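Long-range contact in alpha-1,3-glucanase (Paenibacillus glycanilyticus, PDB 6K0P), which hydrolyses alpha-1,3-glucan as a glycoside hydrolase of family 87, with nigerose bound to its catalytic domain: residues A[66-80]-A[164-176]. The protein carries 1 engineered substitution. Numbering follows the deposited sequence.
Sequences FTLTSPANAFVLRNA and WIYVDLLETENVA. With CA (calcium ion), chain J.
With CG anti to the backbone N in both R78 (chi1 -171°) and D168 (chi1 -179°), the side chains run side by side, and R78 NH1 reaches D168 OD2 at 2.8 Å in a salt bridge. OD2 lies in the guanidinium plane and is met nearly along its own C-O axis, although the two planes stand 60° apart. Aspartate suits this place because D168 holds calcium through both OD1, at 2.3 Å, and its backbone O, so the arginine probably steadies a metal ligand; E23, E25, S50 and S53 also bind the ion. A classic beta bulge, D168 and L169 both facing R78, interrupts the ladder here. A second sets N73 and A74 against E173 O, which accepts from both backbone nitrogens. The short side chain of N73 brings its amide to the V175 backbone and grips it twice: OD1 accepts from V175 N, while ND2 gives a nearly straight bond to V175 O. On the face of L170 and L77, F66 from the neighbouring sheet takes L170 CB over its ring, offset toward the rim, in a CH-pi contact. Opposite, E171 extends alongside V76 to salt bridges with K326 and R350. Strand 165-173 pairs with 72-80, 20-23 and 55-57, while 137-143 pairs with 72-80.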
loop_
_atom_site.group_PDB
_atom_site.type_symbol
_atom_site.label_atom_id
_atom_site.label_comp_id
_atom_site.label_asym_id
_atom_site.label_seq_id
_atom_site.Cartn_x
_atom_site.Cartn_y
_atom_site.Cartn_z
ATOM N N PHE A 66 16.369 -1.200 19.651
ATOM C CA PHE A 66 15.009 -0.704 19.796
ATOM C C PHE A 66 14.559 -0.867 21.243
ATOM O O PHE A 66 15.102 -1.674 22.000
ATOM C CB PHE A 66 14.039 -1.512 18.925
ATOM C CG PHE A 66 14.293 -1.416 17.447
ATOM C CD1 PHE A 66 15.223 -2.233 16.835
ATOM C CD2 PHE A 66 13.564 -0.533 16.660
ATOM C CE1 PHE A 66 15.452 -2.160 15.469
ATOM C CE2 PHE A 66 13.785 -0.457 15.299
ATOM C CZ PHE A 66 14.725 -1.272 14.703
ATOM N N THR A 67 13.532 -0.104 21.616
ATOM C CA THR A 67 12.892 -0.250 22.919
ATOM C C THR A 67 11.402 -0.464 22.705
ATOM O O THR A 67 10.736 0.361 22.071
ATOM C CB THR A 67 13.132 0.980 23.798
ATOM O OG1 THR A 67 14.542 1.174 23.964
ATOM C CG2 THR A 67 12.498 0.780 25.173
ATOM N N LEU A 68 10.878 -1.569 23.218
ATOM C CA LEU A 68 9.458 -1.834 23.032
ATOM C C LEU A 68 8.615 -0.767 23.722
ATOM O O LEU A 68 8.905 -0.350 24.848
ATOM C CB LEU A 68 9.100 -3.204 23.605
ATOM C CG LEU A 68 9.695 -4.436 22.925
ATOM C CD1 LEU A 68 9.097 -5.691 23.550
ATOM C CD2 LEU A 68 9.425 -4.410 21.436
ATOM N N THR A 69 7.561 -0.328 23.038
ATOM C CA THR A 69 6.562 0.546 23.639
ATOM C C THR A 69 5.261 -0.180 23.948
ATOM O O THR A 69 4.353 0.422 24.541
ATOM C CB THR A 69 6.298 1.764 22.758
ATOM O OG1 THR A 69 5.923 1.336 21.445
ATOM C CG2 THR A 69 7.553 2.615 22.667
ATOM N N SER A 70 5.156 -1.449 23.567
ATOM C CA SER A 70 4.064 -2.347 23.923
ATOM C C SER A 70 4.650 -3.745 24.031
ATOM O O SER A 70 5.712 -4.018 23.459
ATOM C CB SER A 70 2.960 -2.334 22.853
ATOM O OG SER A 70 2.346 -1.061 22.767
ATOM N N PRO A 71 3.992 -4.657 24.749
ATOM C CA PRO A 71 4.529 -6.022 24.870
ATOM C C PRO A 71 4.589 -6.698 23.507
ATOM O O PRO A 71 3.793 -6.401 22.620
ATOM C CB PRO A 71 3.519 -6.726 25.785
ATOM C CG PRO A 71 2.858 -5.596 26.552
ATOM C CD PRO A 71 2.796 -4.450 25.592
ATOM N N ALA A 72 5.543 -7.616 23.344
ATOM C CA ALA A 72 5.686 -8.279 22.050
ATOM C C ALA A 72 6.294 -9.665 22.195
ATOM O O ALA A 72 7.244 -9.858 22.953
ATOM C CB ALA A 72 6.565 -7.447 21.101
ATOM N N ASN A 73 5.750 -10.620 21.430
ATOM C CA ASN A 73 6.379 -11.918 21.207
ATOM C C ASN A 73 6.711 -12.164 19.741
ATOM O O ASN A 73 7.222 -13.242 19.407
ATOM C CB ASN A 73 5.506 -13.079 21.728
ATOM C CG ASN A 73 4.093 -13.082 21.138
ATOM O OD1 ASN A 73 3.795 -12.353 20.214
ATOM N ND2 ASN A 73 3.212 -13.915 21.696
ATOM N N ALA A 74 6.424 -11.214 18.853
ATOM C CA ALA A 74 6.587 -11.443 17.425
ATOM C C ALA A 74 7.073 -10.169 16.762
ATOM O O ALA A 74 6.780 -9.060 17.223
ATOM C CB ALA A 74 5.267 -11.890 16.792
ATOM N N PHE A 75 7.806 -10.341 15.663
ATOM C CA PHE A 75 8.583 -9.249 15.085
ATOM C C PHE A 75 8.628 -9.377 13.575
ATOM O O PHE A 75 8.739 -10.489 13.042
ATOM C CB PHE A 75 10.016 -9.257 15.638
ATOM C CG PHE A 75 10.067 -9.151 17.133
ATOM C CD1 PHE A 75 10.034 -7.909 17.747
ATOM C CD2 PHE A 75 10.067 -10.290 17.923
ATOM C CE1 PHE A 75 10.034 -7.804 19.121
ATOM C CE2 PHE A 75 10.050 -10.185 19.300
ATOM C CZ PHE A 75 10.048 -8.943 19.898
ATOM N N VAL A 76 8.588 -8.238 12.889
ATOM C CA VAL A 76 8.857 -8.185 11.454
ATOM C C VAL A 76 9.964 -7.163 11.221
ATOM O O VAL A 76 9.836 -5.997 11.617
ATOM C CB VAL A 76 7.608 -7.860 10.619
ATOM C CG1 VAL A 76 7.972 -7.839 9.130
ATOM C CG2 VAL A 76 6.499 -8.894 10.880
ATOM N N LEU A 77 11.052 -7.604 10.594
ATOM C CA LEU A 77 12.194 -6.746 10.301
ATOM C C LEU A 77 12.190 -6.406 8.812
ATOM O O LEU A 77 12.413 -7.283 7.972
ATOM C CB LEU A 77 13.489 -7.472 10.664
ATOM C CG LEU A 77 14.744 -6.610 10.603
ATOM C CD1 LEU A 77 14.795 -5.682 11.826
ATOM C CD2 LEU A 77 15.960 -7.520 10.540
ATOM N N ARG A 78 11.943 -5.136 8.481
ATOM C CA ARG A 78 12.106 -4.680 7.105
ATOM C C ARG A 78 13.566 -4.311 6.910
ATOM O O ARG A 78 14.124 -3.521 7.686
ATOM C CB ARG A 78 11.216 -3.480 6.779
ATOM C CG ARG A 78 11.200 -3.122 5.282
ATOM C CD ARG A 78 10.188 -2.029 4.970
ATOM N NE ARG A 78 9.788 -2.008 3.561
ATOM C CZ ARG A 78 10.188 -1.099 2.668
ATOM N NH1 ARG A 78 11.041 -0.131 3.009
ATOM N NH2 ARG A 78 9.736 -1.161 1.423
ATOM N N ASN A 79 14.177 -4.894 5.883
ATOM C CA ASN A 79 15.620 -4.867 5.735
ATOM C C ASN A 79 15.983 -4.983 4.265
ATOM O O ASN A 79 15.163 -5.364 3.426
ATOM C CB ASN A 79 16.258 -6.025 6.519
ATOM C CG ASN A 79 15.969 -7.375 5.887
ATOM O OD1 ASN A 79 16.716 -7.830 5.013
ATOM N ND2 ASN A 79 14.868 -8.011 6.307
ATOM N N ALA A 80 17.234 -4.650 3.958
ATOM C CA ALA A 80 17.781 -4.902 2.631
ATOM C C ALA A 80 19.090 -5.657 2.781
ATOM O O ALA A 80 19.945 -5.275 3.590
ATOM C CB ALA A 80 18.006 -3.601 1.844
ATOM N N TRP A 164 26.238 -7.886 5.308
ATOM C CA TRP A 164 25.752 -6.540 5.585
ATOM C C TRP A 164 24.237 -6.554 5.486
ATOM O O TRP A 164 23.651 -7.389 4.801
ATOM C CB TRP A 164 26.351 -5.478 4.643
ATOM C CG TRP A 164 26.204 -5.726 3.156
ATOM C CD1 TRP A 164 27.158 -6.256 2.329
ATOM C CD2 TRP A 164 25.076 -5.415 2.311
ATOM N NE1 TRP A 164 26.692 -6.311 1.034
ATOM C CE2 TRP A 164 25.423 -5.796 0.995
ATOM C CE3 TRP A 164 23.804 -4.863 2.541
ATOM C CZ2 TRP A 164 24.560 -5.631 -0.084
ATOM C CZ3 TRP A 164 22.944 -4.708 1.466
ATOM C CH2 TRP A 164 23.328 -5.083 0.167
ATOM N N ILE A 165 23.616 -5.592 6.158
ATOM C CA ILE A 165 22.161 -5.494 6.162
ATOM C C ILE A 165 21.759 -4.065 6.493
ATOM O O ILE A 165 22.300 -3.449 7.416
ATOM C CB ILE A 165 21.542 -6.520 7.137
ATOM C CG1 ILE A 165 20.010 -6.438 7.114
ATOM C CG2 ILE A 165 22.073 -6.338 8.570
ATOM C CD1 ILE A 165 19.337 -7.643 7.764
ATOM N N TYR A 166 20.814 -3.521 5.741
ATOM C CA TYR A 166 20.193 -2.251 6.096
ATOM C C TYR A 166 18.945 -2.561 6.903
ATOM O O TYR A 166 18.068 -3.286 6.430
ATOM C CB TYR A 166 19.789 -1.472 4.846
ATOM C CG TYR A 166 20.950 -1.010 3.994
ATOM C CD1 TYR A 166 21.524 -1.860 3.046
ATOM C CD2 TYR A 166 21.473 0.270 4.135
ATOM C CE1 TYR A 166 22.577 -1.448 2.269
ATOM C CE2 TYR A 166 22.534 0.692 3.345
ATOM C CZ TYR A 166 23.065 -0.171 2.415
ATOM O OH TYR A 166 24.129 0.213 1.627
ATOM N N VAL A 167 18.865 -2.027 8.113
ATOM C CA VAL A 167 17.719 -2.249 8.991
ATOM C C VAL A 167 16.838 -1.010 8.917
ATOM O O VAL A 167 17.249 0.079 9.329
ATOM C CB VAL A 167 18.157 -2.535 10.428
ATOM C CG1 VAL A 167 16.938 -2.716 11.323
ATOM C CG2 VAL A 167 19.063 -3.751 10.490
ATOM N N ASP A 168 15.627 -1.172 8.380
ATOM C CA ASP A 168 14.749 -0.042 8.092
ATOM C C ASP A 168 13.783 0.232 9.242
ATOM O O ASP A 168 13.714 1.357 9.755
ATOM C CB ASP A 168 13.997 -0.322 6.783
ATOM C CG ASP A 168 13.071 0.798 6.380
ATOM O OD1 ASP A 168 13.126 1.872 7.007
ATOM O OD2 ASP A 168 12.290 0.618 5.422
ATOM N N LEU A 169 13.011 -0.778 9.632
ATOM C CA LEU A 169 12.033 -0.648 10.700
ATOM C C LEU A 169 11.810 -2.023 11.303
ATOM O O LEU A 169 12.178 -3.050 10.724
ATOM C CB LEU A 169 10.701 -0.050 10.200
ATOM C CG LEU A 169 9.882 -0.827 9.145
ATOM C CD1 LEU A 169 9.104 -2.015 9.733
ATOM C CD2 LEU A 169 8.901 0.091 8.434
ATOM N N LEU A 170 11.163 -2.026 12.462
ATOM C CA LEU A 170 10.760 -3.239 13.158
ATOM C C LEU A 170 9.284 -3.124 13.504
ATOM O O LEU A 170 8.868 -2.128 14.105
ATOM C CB LEU A 170 11.583 -3.378 14.443
ATOM C CG LEU A 170 11.392 -4.632 15.299
ATOM C CD1 LEU A 170 11.980 -5.832 14.570
ATOM C CD2 LEU A 170 12.044 -4.434 16.669
ATOM N N GLU A 171 8.490 -4.125 13.110
ATOM C CA GLU A 171 7.147 -4.300 13.653
ATOM C C GLU A 171 7.276 -5.124 14.916
ATOM O O GLU A 171 8.040 -6.094 14.949
ATOM C CB GLU A 171 6.243 -5.111 12.720
ATOM C CG GLU A 171 5.934 -4.496 11.396
ATOM C CD GLU A 171 5.026 -5.391 10.563
ATOM O OE1 GLU A 171 4.256 -6.187 11.140
ATOM O OE2 GLU A 171 5.071 -5.306 9.329
ATOM N N THR A 172 6.528 -4.753 15.951
ATOM C CA THR A 172 6.425 -5.569 17.159
ATOM C C THR A 172 4.959 -5.869 17.440
ATOM O O THR A 172 4.094 -5.024 17.214
ATOM C CB THR A 172 7.101 -4.899 18.369
ATOM O OG1 THR A 172 6.283 -3.832 18.869
ATOM C CG2 THR A 172 8.462 -4.341 17.970
ATOM N N GLU A 173 4.675 -7.088 17.901
ATOM C CA GLU A 173 3.293 -7.500 18.109
ATOM C C GLU A 173 3.238 -8.517 19.238
ATOM O O GLU A 173 4.128 -9.364 19.373
ATOM C CB GLU A 173 2.711 -8.105 16.817
ATOM C CG GLU A 173 1.203 -8.308 16.850
ATOM C CD GLU A 173 0.631 -8.763 15.516
ATOM O OE1 GLU A 173 1.336 -8.661 14.487
ATOM O OE2 GLU A 173 -0.525 -9.229 15.506
ATOM N N ASN A 174 2.181 -8.431 20.047
ATOM C CA ASN A 174 1.874 -9.449 21.049
ATOM C C ASN A 174 0.772 -10.331 20.465
ATOM O O ASN A 174 -0.411 -9.976 20.494
ATOM C CB ASN A 174 1.441 -8.799 22.357
ATOM C CG ASN A 174 1.225 -9.811 23.454
ATOM O OD1 ASN A 174 1.553 -10.987 23.295
ATOM N ND2 ASN A 174 0.682 -9.360 24.585
ATOM N N VAL A 175 1.164 -11.474 19.928
ATOM C CA VAL A 175 0.248 -12.362 19.222
ATOM C C VAL A 175 -0.368 -13.335 20.220
ATOM O O VAL A 175 0.346 -14.019 20.968
ATOM C CB VAL A 175 0.992 -13.114 18.110
ATOM C CG1 VAL A 175 0.019 -13.953 17.290
ATOM C CG2 VAL A 175 1.709 -12.107 17.206
ATOM N N ALA A 176 -1.705 -13.397 20.228
ATOM C CA ALA A 176 -2.413 -14.341 21.075
ATOM C C ALA A 176 -2.104 -15.771 20.634
ATOM O O ALA A 176 -1.668 -16.006 19.503
ATOM C CB ALA A 176 -3.915 -14.098 20.938
HETATM CA CA CA J . 13.447 3.581 8.473
HETATM O O HOH W 1 7.067 -1.697 20.441
HETATM O O HOH W 2 4.151 -4.741 20.327
#